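Local coordinates for protein farnesyl pyrophosphate synthase (Pseudomonas aeruginosa, PDB 3ZOU) that catalyses the magnesium-dependent condensation of geranyl diphosphate with isopentenyl diphosphate, which lengthens the isoprenoid chain to farnesyl diphosphate, at residues Arg13-Leu18 and Asp67-Cys71; Leu32-Met36 and Leu112-Leu117; Leu169-Glu175 and Pro248-Leu254; Ala207-Tyr211 and Ala273-Phe277; Ala218-Asp223 and Ile291-Arg295. All blocks are in the same frame, centred on the assembly; numbering follows the deposited sequence.

Contact 1 (Arg13-Leu18 and Asp67-Cys71)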
# COMPACT_ATOMS: atom_id res chain seq x y z
N ARG A 13 -9.44 -14.33 -17.11
CA ARG A 13 -10.08 -14.43 -15.81
C ARG A 13 -9.70 -13.25 -14.92
O ARG A 13 -10.55 -12.56 -14.35
CB ARG A 13 -9.67 -15.72 -15.17
CG ARG A 13 -10.51 -16.00 -13.95
CD ARG A 13 -10.37 -17.33 -13.25
NE ARG A 13 -11.37 -17.25 -12.19
CZ ARG A 13 -12.66 -17.61 -12.24
NH1 ARG A 13 -13.18 -18.24 -13.30
NH2 ARG A 13 -13.44 -17.38 -11.18
N VAL A 14 -8.41 -13.01 -14.82
CA VAL A 14 -7.97 -11.90 -13.97
C VAL A 14 -8.34 -10.57 -14.56
O VAL A 14 -8.69 -9.63 -13.80
CB VAL A 14 -6.46 -11.97 -13.61
CG1 VAL A 14 -5.58 -11.52 -14.73
CG2 VAL A 14 -6.23 -11.18 -12.32
N ASP A 15 -8.34 -10.42 -15.86
CA ASP A 15 -8.74 -9.19 -16.48
C ASP A 15 -10.19 -8.87 -16.15
O ASP A 15 -10.53 -7.73 -15.84
CB ASP A 15 -8.53 -9.17 -17.99
CG ASP A 15 -7.10 -8.95 -18.41
OD1 ASP A 15 -6.27 -8.67 -17.50
OD2 ASP A 15 -6.85 -9.19 -19.59
N ALA A 16 -11.05 -9.85 -16.18
CA ALA A 16 -12.46 -9.60 -15.79
C ALA A 16 -12.60 -9.16 -14.37
O ALA A 16 -13.30 -8.15 -14.10
CB ALA A 16 -13.33 -10.83 -16.11
N ALA A 17 -11.86 -9.81 -13.45
CA ALA A 17 -11.91 -9.46 -12.03
C ALA A 17 -11.33 -8.05 -11.80
O ALA A 17 -11.90 -7.23 -11.08
CB ALA A 17 -11.16 -10.46 -11.26
N LEU A 18 -10.17 -7.76 -12.42
CA LEU A 18 -9.57 -6.42 -12.30
C LEU A 18 -10.44 -5.31 -12.87
O LEU A 18 -10.60 -4.27 -12.24
CB LEU A 18 -8.22 -6.40 -13.05
CG LEU A 18 -7.10 -7.19 -12.40
CD1 LEU A 18 -5.90 -7.43 -13.32
CD2 LEU A 18 -6.66 -6.48 -11.14
N ASP A 67 -8.58 -16.07 -7.09
CA ASP A 67 -8.90 -14.80 -7.82
C ASP A 67 -8.39 -13.55 -7.10
O ASP A 67 -7.84 -12.66 -7.75
CB ASP A 67 -10.41 -14.64 -8.02
CG ASP A 67 -10.97 -15.53 -9.16
OD1 ASP A 67 -10.24 -16.03 -10.02
OD2 ASP A 67 -12.25 -15.69 -9.22
N ALA A 68 -8.61 -13.45 -5.81
CA ALA A 68 -8.18 -12.22 -5.10
C ALA A 68 -6.65 -12.12 -5.09
O ALA A 68 -6.10 -11.04 -5.31
CB ALA A 68 -8.76 -12.15 -3.72
N ALA A 69 -5.99 -13.24 -4.85
CA ALA A 69 -4.52 -13.33 -4.94
C ALA A 69 -3.99 -12.85 -6.28
O ALA A 69 -3.08 -12.01 -6.32
CB ALA A 69 -4.08 -14.76 -4.74
N ALA A 70 -4.59 -13.30 -7.39
CA ALA A 70 -4.23 -12.95 -8.73
C ALA A 70 -4.40 -11.43 -8.92
O ALA A 70 -3.51 -10.78 -9.45
CB ALA A 70 -5.11 -13.75 -9.70
N CYS A 71 -5.53 -10.91 -8.46
CA CYS A 71 -5.74 -9.47 -8.59
C CYS A 71 -4.74 -8.63 -7.80
O CYS A 71 -4.14 -7.71 -8.32
CB CYS A 71 -7.08 -9.08 -8.12
SG CYS A 71 -8.47 -9.56 -9.20

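Contact 2 (Leu32-Met36 and Leu112-Leu117)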
# COMPACT_ATOMS: atom_id res chain seq x y z
N LEU A 32 -9.49 9.83 -11.88
CA LEU A 32 -8.54 8.99 -11.14
C LEU A 32 -8.72 7.52 -11.42
O LEU A 32 -7.75 6.82 -11.69
CB LEU A 32 -8.71 9.30 -9.63
CG LEU A 32 -7.85 8.39 -8.72
CD1 LEU A 32 -6.38 8.66 -8.91
CD2 LEU A 32 -8.27 8.59 -7.26
N TYR A 33 -9.98 7.10 -11.41
CA TYR A 33 -10.30 5.69 -11.69
C TYR A 33 -9.97 5.37 -13.14
O TYR A 33 -9.54 4.26 -13.44
CB TYR A 33 -11.72 5.33 -11.29
CG TYR A 33 -11.81 5.03 -9.82
CD1 TYR A 33 -11.77 6.05 -8.86
CD2 TYR A 33 -11.86 3.73 -9.37
CE1 TYR A 33 -11.79 5.76 -7.50
CE2 TYR A 33 -11.84 3.42 -8.00
CZ TYR A 33 -11.84 4.45 -7.08
OH TYR A 33 -11.88 4.13 -5.72
N GLU A 34 -10.20 6.31 -14.06
CA GLU A 34 -9.74 6.08 -15.42
C GLU A 34 -8.24 5.90 -15.55
O GLU A 34 -7.76 5.04 -16.31
CB GLU A 34 -10.21 7.19 -16.37
CG GLU A 34 -9.85 6.87 -17.82
CD GLU A 34 -10.00 5.36 -18.28
OE1 GLU A 34 -11.17 4.88 -18.20
OE2 GLU A 34 -8.99 4.62 -18.70
N ALA A 35 -7.49 6.70 -14.80
CA ALA A 35 -6.01 6.54 -14.81
C ALA A 35 -5.59 5.21 -14.19
O ALA A 35 -4.61 4.59 -14.65
CB ALA A 35 -5.25 7.67 -14.12
N MET A 36 -6.30 4.79 -13.15
CA MET A 36 -6.05 3.45 -12.59
C MET A 36 -6.31 2.38 -13.60
O MET A 36 -5.52 1.46 -13.80
CB MET A 36 -6.98 3.19 -11.39
CG MET A 36 -6.66 4.09 -10.22
SD MET A 36 -7.92 4.14 -8.93
CE MET A 36 -7.64 2.54 -8.22
N LEU A 112 -0.55 9.32 -8.04
CA LEU A 112 -1.73 9.06 -7.23
C LEU A 112 -2.48 7.77 -7.67
O LEU A 112 -2.85 6.97 -6.80
CB LEU A 112 -2.73 10.25 -7.30
CG LEU A 112 -2.20 11.49 -6.58
CD1 LEU A 112 -3.16 12.63 -6.83
CD2 LEU A 112 -2.06 11.23 -5.09
N ALA A 113 -2.74 7.57 -8.96
CA ALA A 113 -3.38 6.35 -9.45
C ALA A 113 -2.64 5.16 -8.92
O ALA A 113 -3.25 4.20 -8.45
CB ALA A 113 -3.44 6.32 -10.96
N ALA A 114 -1.34 5.16 -9.08
CA ALA A 114 -0.52 4.04 -8.62
C ALA A 114 -0.54 3.88 -7.11
O ALA A 114 -0.66 2.75 -6.58
CB ALA A 114 0.87 4.15 -9.16
N ASP A 115 -0.53 4.96 -6.34
CA ASP A 115 -0.69 4.84 -4.89
C ASP A 115 -2.05 4.18 -4.53
O ASP A 115 -2.07 3.38 -3.57
CB ASP A 115 -0.63 6.24 -4.25
CG ASP A 115 0.74 6.84 -4.21
OD1 ASP A 115 1.75 6.17 -4.36
OD2 ASP A 115 0.85 8.11 -3.99
N GLY A 116 -3.13 4.53 -5.23
CA GLY A 116 -4.42 3.95 -5.02
C GLY A 116 -4.45 2.48 -5.43
O GLY A 116 -5.16 1.71 -4.81
N LEU A 117 -3.67 2.09 -6.44
CA LEU A 117 -3.58 0.67 -6.84
C LEU A 117 -2.94 -0.11 -5.73
O LEU A 117 -3.32 -1.24 -5.48
CB LEU A 117 -2.80 0.51 -8.16
CG LEU A 117 -3.50 1.03 -9.42
CD1 LEU A 117 -2.53 1.01 -10.59
CD2 LEU A 117 -4.77 0.30 -9.71

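Contact 3 (Leu169-Glu175 and Pro248-Leu254)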
# COMPACT_ATOMS: atom_id res chain seq x y z
N LEU A 169 28.59 -4.32 -10.94
CA LEU A 169 28.07 -5.35 -10.05
C LEU A 169 28.68 -6.67 -10.46
O LEU A 169 28.87 -6.90 -11.62
CB LEU A 169 26.57 -5.50 -10.23
CG LEU A 169 25.70 -4.29 -9.92
CD1 LEU A 169 24.26 -4.69 -10.17
CD2 LEU A 169 25.88 -3.87 -8.47
N ASP A 170 28.94 -7.54 -9.50
CA ASP A 170 29.30 -8.90 -9.85
C ASP A 170 28.00 -9.69 -9.97
O ASP A 170 26.88 -9.12 -9.74
CB ASP A 170 30.34 -9.51 -8.87
CG ASP A 170 29.91 -9.57 -7.43
OD1 ASP A 170 28.74 -9.26 -7.10
OD2 ASP A 170 30.76 -9.94 -6.57
N GLN A 171 28.11 -10.97 -10.33
CA GLN A 171 26.93 -11.80 -10.44
C GLN A 171 26.12 -11.84 -9.12
O GLN A 171 24.88 -11.77 -9.16
CB GLN A 171 27.29 -13.25 -10.79
CG GLN A 171 26.05 -14.07 -11.12
CD GLN A 171 26.41 -15.50 -11.48
OE1 GLN A 171 27.60 -15.82 -11.64
NE2 GLN A 171 25.42 -16.37 -11.55
N ALA A 172 26.79 -11.97 -7.98
CA ALA A 172 26.10 -12.06 -6.71
C ALA A 172 25.24 -10.79 -6.47
O ALA A 172 24.08 -10.91 -6.06
CB ALA A 172 27.08 -12.29 -5.54
N ALA A 173 25.78 -9.63 -6.72
CA ALA A 173 25.08 -8.40 -6.52
C ALA A 173 23.94 -8.21 -7.55
O ALA A 173 22.86 -7.71 -7.19
CB ALA A 173 26.03 -7.22 -6.55
N LEU A 174 24.17 -8.64 -8.78
CA LEU A 174 23.11 -8.59 -9.79
C LEU A 174 21.96 -9.46 -9.31
O LEU A 174 20.78 -9.05 -9.47
CB LEU A 174 23.62 -9.04 -11.15
CG LEU A 174 22.60 -9.00 -12.31
CD1 LEU A 174 22.16 -7.55 -12.57
CD2 LEU A 174 23.20 -9.55 -13.58
N GLU A 175 22.25 -10.59 -8.73
CA GLU A 175 21.23 -11.54 -8.28
C GLU A 175 20.47 -11.04 -7.05
O GLU A 175 19.23 -11.22 -6.97
CB GLU A 175 21.76 -12.96 -8.12
CG GLU A 175 22.09 -13.49 -9.51
CD GLU A 175 22.53 -14.93 -9.53
OE1 GLU A 175 22.70 -15.54 -8.45
OE2 GLU A 175 22.68 -15.44 -10.66
N PRO A 248 25.68 -4.25 -17.41
CA PRO A 248 26.23 -5.42 -16.71
C PRO A 248 25.19 -6.56 -16.67
O PRO A 248 24.34 -6.63 -15.79
CB PRO A 248 26.55 -4.86 -15.32
CG PRO A 248 25.54 -3.76 -15.13
CD PRO A 248 24.94 -3.40 -16.48
N THR A 249 25.30 -7.47 -17.64
CA THR A 249 24.23 -8.44 -17.96
C THR A 249 24.74 -9.83 -17.74
O THR A 249 25.92 -10.05 -17.56
CB THR A 249 23.84 -8.31 -19.42
OG1 THR A 249 24.98 -8.65 -20.23
CG2 THR A 249 23.39 -6.86 -19.75
N TYR A 250 23.85 -10.82 -17.74
CA TYR A 250 24.33 -12.16 -17.58
C TYR A 250 25.34 -12.60 -18.69
O TYR A 250 26.32 -13.22 -18.34
CB TYR A 250 23.16 -13.17 -17.40
CG TYR A 250 22.56 -13.10 -16.03
CD1 TYR A 250 23.18 -13.69 -14.94
CD2 TYR A 250 21.37 -12.44 -15.81
CE1 TYR A 250 22.67 -13.60 -13.68
CE2 TYR A 250 20.84 -12.36 -14.54
CZ TYR A 250 21.50 -12.95 -13.49
OH TYR A 250 20.99 -12.93 -12.23
N PRO A 251 25.05 -12.31 -19.96
CA PRO A 251 26.08 -12.61 -21.00
C PRO A 251 27.42 -11.92 -20.76
O PRO A 251 28.49 -12.56 -20.94
CB PRO A 251 25.42 -12.11 -22.29
CG PRO A 251 23.96 -12.33 -22.04
CD PRO A 251 23.79 -11.90 -20.58
N ALA A 252 27.39 -10.67 -20.30
CA ALA A 252 28.68 -9.96 -20.04
C ALA A 252 29.42 -10.61 -18.91
O ALA A 252 30.66 -10.71 -18.92
CB ALA A 252 28.44 -8.49 -19.76
N LEU A 253 28.69 -11.10 -17.92
CA LEU A 253 29.32 -11.60 -16.72
C LEU A 253 29.84 -12.99 -16.84
O LEU A 253 30.94 -13.32 -16.37
CB LEU A 253 28.33 -11.55 -15.55
CG LEU A 253 28.13 -10.20 -14.90
CD1 LEU A 253 26.94 -10.29 -13.96
CD2 LEU A 253 29.36 -9.76 -14.14
N LEU A 254 29.06 -13.83 -17.53
CA LEU A 254 29.32 -15.22 -17.61
C LEU A 254 29.93 -15.64 -18.97
O LEU A 254 30.52 -16.70 -19.04
CB LEU A 254 27.99 -15.97 -17.43
CG LEU A 254 27.37 -15.81 -16.03
CD1 LEU A 254 26.07 -16.60 -16.02
CD2 LEU A 254 28.26 -16.33 -14.93

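Contact 4 (Ala207-Tyr211 and Ala273-Phe277)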
# COMPACT_ATOMS: atom_id res chain seq x y z
N ALA A 207 8.98 -25.89 -1.31
CA ALA A 207 9.26 -26.31 -2.66
C ALA A 207 8.82 -25.32 -3.68
O ALA A 207 9.53 -25.04 -4.63
CB ALA A 207 8.57 -27.66 -2.92
N LEU A 208 7.64 -24.80 -3.48
CA LEU A 208 7.11 -23.78 -4.39
C LEU A 208 7.91 -22.52 -4.34
O LEU A 208 8.12 -21.83 -5.36
CB LEU A 208 5.60 -23.57 -4.13
CG LEU A 208 4.63 -24.62 -4.67
CD1 LEU A 208 3.27 -24.40 -4.07
CD2 LEU A 208 4.53 -24.64 -6.20
N GLU A 209 8.44 -22.18 -3.15
CA GLU A 209 9.41 -21.07 -3.05
C GLU A 209 10.72 -21.27 -3.84
O GLU A 209 11.15 -20.37 -4.55
CB GLU A 209 9.66 -20.72 -1.59
CG GLU A 209 10.67 -19.61 -1.44
CD GLU A 209 10.92 -19.30 0.03
OE1 GLU A 209 10.07 -18.62 0.65
OE2 GLU A 209 11.93 -19.78 0.56
N ARG A 210 11.26 -22.49 -3.81
CA ARG A 210 12.41 -22.82 -4.60
C ARG A 210 12.11 -22.67 -6.11
O ARG A 210 12.96 -22.17 -6.87
CB ARG A 210 12.92 -24.23 -4.26
CG ARG A 210 13.57 -24.29 -2.92
CD ARG A 210 14.40 -25.60 -2.84
NE ARG A 210 13.59 -26.77 -2.87
CZ ARG A 210 12.87 -27.23 -1.84
NH1 ARG A 210 12.82 -26.62 -0.65
NH2 ARG A 210 12.16 -28.33 -1.99
N TYR A 211 10.96 -23.18 -6.50
CA TYR A 211 10.50 -23.03 -7.87
C TYR A 211 10.54 -21.58 -8.28
O TYR A 211 10.99 -21.21 -9.35
CB TYR A 211 9.11 -23.71 -8.02
CG TYR A 211 8.41 -23.36 -9.34
CD1 TYR A 211 7.66 -22.21 -9.46
CD2 TYR A 211 8.62 -24.10 -10.46
CE1 TYR A 211 7.06 -21.84 -10.63
CE2 TYR A 211 8.04 -23.74 -11.68
CZ TYR A 211 7.24 -22.62 -11.77
OH TYR A 211 6.70 -22.23 -12.96
N ALA A 273 12.31 -28.68 -8.03
CA ALA A 273 11.53 -28.28 -6.89
C ALA A 273 10.13 -28.83 -6.93
O ALA A 273 9.53 -28.99 -5.88
CB ALA A 273 11.45 -26.77 -6.83
N LEU A 274 9.60 -29.15 -8.11
CA LEU A 274 8.29 -29.71 -8.23
C LEU A 274 8.26 -31.27 -8.37
O LEU A 274 7.23 -31.80 -8.67
CB LEU A 274 7.59 -29.09 -9.43
CG LEU A 274 7.49 -27.59 -9.44
CD1 LEU A 274 6.80 -27.17 -10.75
CD2 LEU A 274 6.70 -27.20 -8.23
N ASP A 275 9.39 -31.90 -8.11
CA ASP A 275 9.43 -33.38 -8.09
C ASP A 275 8.49 -33.88 -7.02
O ASP A 275 8.44 -33.36 -5.87
CB ASP A 275 10.85 -33.91 -7.89
CG ASP A 275 11.66 -33.82 -9.15
OD1 ASP A 275 11.06 -33.80 -10.26
OD2 ASP A 275 12.91 -33.81 -9.02
N GLY A 276 7.68 -34.84 -7.37
CA GLY A 276 6.72 -35.33 -6.39
C GLY A 276 5.40 -34.59 -6.36
O GLY A 276 4.41 -35.10 -5.83
N PHE A 277 5.33 -33.40 -6.96
CA PHE A 277 4.03 -32.81 -7.13
C PHE A 277 3.27 -33.60 -8.19
O PHE A 277 3.86 -34.11 -9.14
CB PHE A 277 4.10 -31.34 -7.57
CG PHE A 277 4.42 -30.38 -6.46
CD1 PHE A 277 5.65 -30.40 -5.83
CD2 PHE A 277 3.50 -29.44 -6.09
CE1 PHE A 277 5.97 -29.49 -4.83
CE2 PHE A 277 3.82 -28.52 -5.07
CZ PHE A 277 5.04 -28.55 -4.46

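Contact 5 (Ala218-Asp223 and Ile291-Arg295)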
# COMPACT_ATOMS: atom_id res chain seq x y z
N ALA A 218 15.56 -17.18 -13.88
CA ALA A 218 15.58 -17.65 -15.29
C ALA A 218 15.05 -16.63 -16.28
O ALA A 218 15.62 -16.43 -17.38
CB ALA A 218 14.82 -18.96 -15.39
N PHE A 219 13.96 -15.94 -15.92
CA PHE A 219 13.42 -14.94 -16.73
C PHE A 219 14.42 -13.83 -17.03
O PHE A 219 14.53 -13.38 -18.17
CB PHE A 219 12.24 -14.26 -16.09
CG PHE A 219 11.58 -13.31 -17.03
CD1 PHE A 219 10.86 -13.82 -18.13
CD2 PHE A 219 11.74 -11.93 -16.92
CE1 PHE A 219 10.28 -12.96 -19.07
CE2 PHE A 219 11.13 -11.06 -17.84
CZ PHE A 219 10.42 -11.59 -18.93
N GLN A 220 15.15 -13.43 -16.00
CA GLN A 220 16.08 -12.33 -16.16
C GLN A 220 17.30 -12.75 -17.02
O GLN A 220 17.77 -11.96 -17.85
CB GLN A 220 16.54 -11.81 -14.80
CG GLN A 220 15.40 -11.19 -14.03
CD GLN A 220 14.78 -9.99 -14.72
OE1 GLN A 220 15.43 -9.25 -15.47
NE2 GLN A 220 13.46 -9.84 -14.56
N VAL A 221 17.76 -13.96 -16.78
CA VAL A 221 18.89 -14.51 -17.59
C VAL A 221 18.48 -14.59 -19.05
O VAL A 221 19.21 -14.10 -19.98
CB VAL A 221 19.37 -15.85 -17.05
CG1 VAL A 221 20.50 -16.41 -17.96
CG2 VAL A 221 19.81 -15.78 -15.60
N GLN A 222 17.33 -15.22 -19.31
CA GLN A 222 16.90 -15.35 -20.73
C GLN A 222 16.61 -13.98 -21.36
O GLN A 222 16.87 -13.77 -22.56
CB GLN A 222 15.69 -16.31 -20.85
CG GLN A 222 15.20 -16.58 -22.24
CD GLN A 222 16.22 -17.39 -23.05
OE1 GLN A 222 17.22 -17.88 -22.50
NE2 GLN A 222 16.00 -17.48 -24.33
N ASP A 223 16.07 -13.03 -20.62
CA ASP A 223 15.83 -11.70 -21.20
C ASP A 223 17.14 -11.03 -21.68
O ASP A 223 17.16 -10.43 -22.78
CB ASP A 223 15.22 -10.74 -20.19
CG ASP A 223 13.73 -10.84 -20.10
OD1 ASP A 223 13.12 -11.72 -20.77
OD2 ASP A 223 13.11 -10.07 -19.29
N ILE A 291 9.90 -20.23 -20.29
CA ILE A 291 10.72 -19.06 -19.98
C ILE A 291 12.10 -19.14 -20.66
O ILE A 291 12.57 -18.16 -21.23
CB ILE A 291 10.89 -18.90 -18.46
CG1 ILE A 291 9.59 -18.41 -17.82
CG2 ILE A 291 11.99 -17.93 -18.13
CD1 ILE A 291 9.54 -18.65 -16.36
N VAL A 292 12.68 -20.32 -20.69
CA VAL A 292 13.99 -20.45 -21.29
C VAL A 292 13.96 -20.86 -22.76
O VAL A 292 14.97 -20.77 -23.45
CB VAL A 292 14.90 -21.39 -20.47
CG1 VAL A 292 15.01 -20.86 -19.06
CG2 VAL A 292 14.42 -22.86 -20.47
N GLU A 293 12.81 -21.33 -23.25
CA GLU A 293 12.69 -21.66 -24.66
C GLU A 293 12.31 -20.54 -25.55
O GLU A 293 12.38 -20.66 -26.81
CB GLU A 293 11.72 -22.84 -24.85
CG GLU A 293 12.19 -24.16 -24.27
CD GLU A 293 11.18 -25.28 -24.43
OE1 GLU A 293 10.20 -25.14 -25.26
OE2 GLU A 293 11.27 -26.28 -23.68
N ARG A 294 11.85 -19.42 -24.97
CA ARG A 294 11.45 -18.31 -25.83
C ARG A 294 12.63 -17.75 -26.65
O ARG A 294 13.79 -17.70 -26.23
CB ARG A 294 10.59 -17.29 -25.09
CG ARG A 294 11.29 -16.54 -24.01
CD ARG A 294 10.37 -16.05 -22.88
NE ARG A 294 11.30 -15.73 -21.80
CZ ARG A 294 11.80 -14.53 -21.59
NH1 ARG A 294 11.44 -13.52 -22.39
NH2 ARG A 294 12.73 -14.35 -20.65
N ARG A 295 12.29 -17.44 -27.91
CA ARG A 295 13.23 -17.01 -28.95
C ARG A 295 12.47 -15.93 -29.71
O ARG A 295 12.48 -14.80 -29.24
CB ARG A 295 13.64 -18.16 -29.94
CG ARG A 295 14.47 -19.35 -29.38
CD ARG A 295 15.89 -19.00 -28.85
NE ARG A 295 16.54 -20.20 -28.32
CZ ARG A 295 16.46 -20.63 -27.05
NH1 ARG A 295 15.75 -19.96 -26.14
NH2 ARG A 295 17.11 -21.75 -26.69

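Contact 1 (Arg13-Leu18 and Asp67-Cys71)
Cys71 sits at the apolar centre of this contact, its thiol directed at the small side chain of Ala17, with SG of Cys71 3.5 Å from CB of Ala17. Alanine suits this place because its single methyl lets the sulfur come close to the helix 3-19 surface. Val14 and Leu18 complete the apolar patch, one turn apart on the same face. CG2 of Val14 touches CB of Ala70 at 3.8 Å; with chi1 at 78°, this is the methyl opposite the backbone N and the one nearer Ala70. Leu18 brings CD2 to within 4.0 Å of CB of Cys71. The segments cross at -81°, nearly perpendicular, with axes 9.6 Å apart. This is helix-on-helix packing in the all-alpha prenyltransferase fold: helix 3-19 lies across the start of helix 67-85, whose far end carries Asp84, which with Asp90 beyond the helix binds magnesium. From helix 47-58, Pro49 touches Val14 and Ala70, and Tyr53 touches Ala70 and Arg13. At the outer, polar edge Arg13 and Asp67 form a side-on, two-bond salt bridge. NE of Arg13 donates to OD1 of Asp67 at 2.7 Å, and NH2 of Arg13 donates to OD2 of Asp67 at 2.8 Å. Both oxygens use their syn lone pairs, and the guanidinium and carboxylate planes are only 14° apart, so the paired bonds fix the rotation of both groups. OD1 of Asp67 is also hydrogen-bonded to the hydroxyl of Tyr53. Asp67, in the first turn of helix 67-85, would probably have its negative charge favoured by the helix N terminus.

Contact 2 (Leu32-Met36 and Leu112-Leu117)
Ala113 is met by three residues of helix 30-40, which gather round its methyl group and the backbone beside it. CB of Ala35 faces CB of Ala113 at 3.9 Å, methyl against methyl. CG of Met36 lies 4.0 Å from the same CB of Ala113, while CD1 of Leu32 comes in from the other end of the turn and rests 3.8 Å from N of Ala113. The small side chain of Ala113 suits this close approach: the segment axes are 8.8 Å apart and cross at -74°. Further along, the side chains of Met36 and Leu117 run alongside each other, head to tail, and CE of Met36 touches CD2 of Leu117 at 3.9 Å. The bend of the methionine chain at its last torsion (chi3 74°) turns that methyl toward helix 107-126, where Gly116, lacking a side chain, leaves the backbone accessible to it. Behind this first shell, Tyr33 probably helps to position Met36, whose SD makes a Met-aromatic contact over the ring centre of Tyr33, 3.9 Å above its plane. Ser151 of the second subunit packs against Leu32, Tyr33 and Met36, and Asp115 of helix 107-126 bonds through OD2 to His83 of that subunit. The contact thus borders directly on the second subunit, and Leu32 and Met36 take part in the dimer interface. Its cross-helix chemistry is entirely apolar, so close fit and the exclusion of water, rather than directed bonds, hold the two helices together.

Contact 3 (Leu169-Glu175 and Pro248-Leu254)
Leu174 lies over one face of the Tyr250 ring, its CD2 3.9 Å from the centroid of the Tyr250 ring and close to the normal, a CH-pi contact. The leucine CG stands anti to the backbone N (chi1 -178°), which places CD2 over the Tyr250 ring. Leu253 flanks the same methyl, with its CD1 3.8 Å from CD2 of Leu174. The Glu175 side chain crosses that of Tyr250 at about a right angle, with OE2 near the ring plane at the edge and the carboxylate and ring planes 43° apart; OH of Tyr250 makes a weak hydrogen bond to OE2 of Glu175. That oxygen is held more firmly by the hydroxyl of Tyr262 on helix 256-273, and NE2 of Gln171 donates to OE2 of Glu175 at 3.0 Å from above the carboxylate plane.

Both segments are helix starts: Asp170 and Thr249 are N-caps, accepting from Ala173 N and Ala252 N, and their short polar side chains suit that task. The helices run nearly antiparallel, at 156°. Tyr250 N is hydrogen-bonded to Asp224, in the second aspartate-rich motif of helix 202-227, and the side chain of Thr249 lies about 5 Å from a magnesium ion. OE1 of Gln171 also reaches Leu254, 3.4 Å from CD2 of Leu254.

Contact 4 (Ala207-Tyr211 and Ala273-Phe277)
Phe277 turns an edge to helix 202-227, where CB of Ala207 lies near the ring plane, 3.7 Å from CE1 of Phe277. One face of that ring is covered by its own segment: CD2 of Leu274 stands over the Phe277 ring centre, 4.0 Å above the plane. Leu208 approaches obliquely, its CG 4.0 Å from CZ of Phe277. The second aromatic, Tyr211, takes CD1 of Leu274 at an oblique angle, 3.6 Å from CD2 of Tyr211. Thus Leu274 is wedged between two rings, and its branched end suits the place because each methyl serves a different one. CB of Arg210 touches CB of Ala273 at 3.9 Å, while its guanidinium folds back over CA of Ala207 in its own helix, helped by the bend at chi3 (-66°).

Ala273 fits close to the helix because it is small: its CB lies 3.6 Å from N of Tyr211. A type II beta turn from Leu274 to Phe277 brings the phenyl ring back toward the helix, and Gly276 provides the positive phi (88°) that the turn needs. Among the C-terminal helices of the bundle, this turn leads from helix 256-273 to helix 282-293. Leu284 of the latter packs on Leu208 and Leu274 and takes a hydrogen bond to its O from the Tyr211 hydroxyl, while Val190 and Ala194 of helix 171-196 also touch Leu208.

Contact 5 (Ala218-Asp223 and Ile291-Arg295)
Asp223 and Arg294 form a salt bridge. The arginine approaches end-on, with NH2 of Arg294 2.7 Å and NH1 of Arg294 2.9 Å from OD1 of Asp223, so a single oxygen accepts from two nitrogens. The carboxylate and guanidinium planes are 75° apart; NH2 comes from above the carboxylate plane, NH1 nearly in line with the C-O bond. Asp223 opens the second aspartate-rich motif, and its side chain lies about 5 Å from a magnesium ion.

The flat guanidinium suits a slot between CG of Gln222 over one face and CD1 and CE1 of Phe219 over the opposite one, though the exact position of the Phe219 ring is doubtful.

Among the hydrogen bonds, NE2 of Gln222 donates to O of Arg294 at 2.9 Å, an oxygen that also accepts from NH1 of Arg295. NE of Arg294 bonds to O of Ile291, which ties the arginine chain back to the last turn of helix 282-293.

Apolar contacts close the other end: CB of Ala218 lies 4.1 Å from both CG2 of Ile291 and CG1 of Val292. Leu266 of helix 256-273 backs Ala218, and His178 and Thr182 of helix 171-196 touch Gln220, so in this C-terminal part of the helical bundle helix 202-227 is flanked by three helices, including 282-293.

Overall arrangement
From the N terminus, contact 1 closes the loop from helix 3-19 to the start of helix 67-85, and contact 2 crosses it: helix 30-40, which lies within that first loop, is joined to helix 107-126. Their centres are about 17 Å apart and they do not touch. Contacts 3, 4 and 5 open only after both have closed, and all three cross one another. Contact 3 closes the chain from helix 171-196 to helix 250-254; helix 202-227 is tied by contact 4 to the turn after helix 256-273 and by contact 5 to the chain end at 291-295. Contacts 3 and 5 touch where Tyr250 packs on Val221. None of the five joins the N-terminal pair to the C-terminal three.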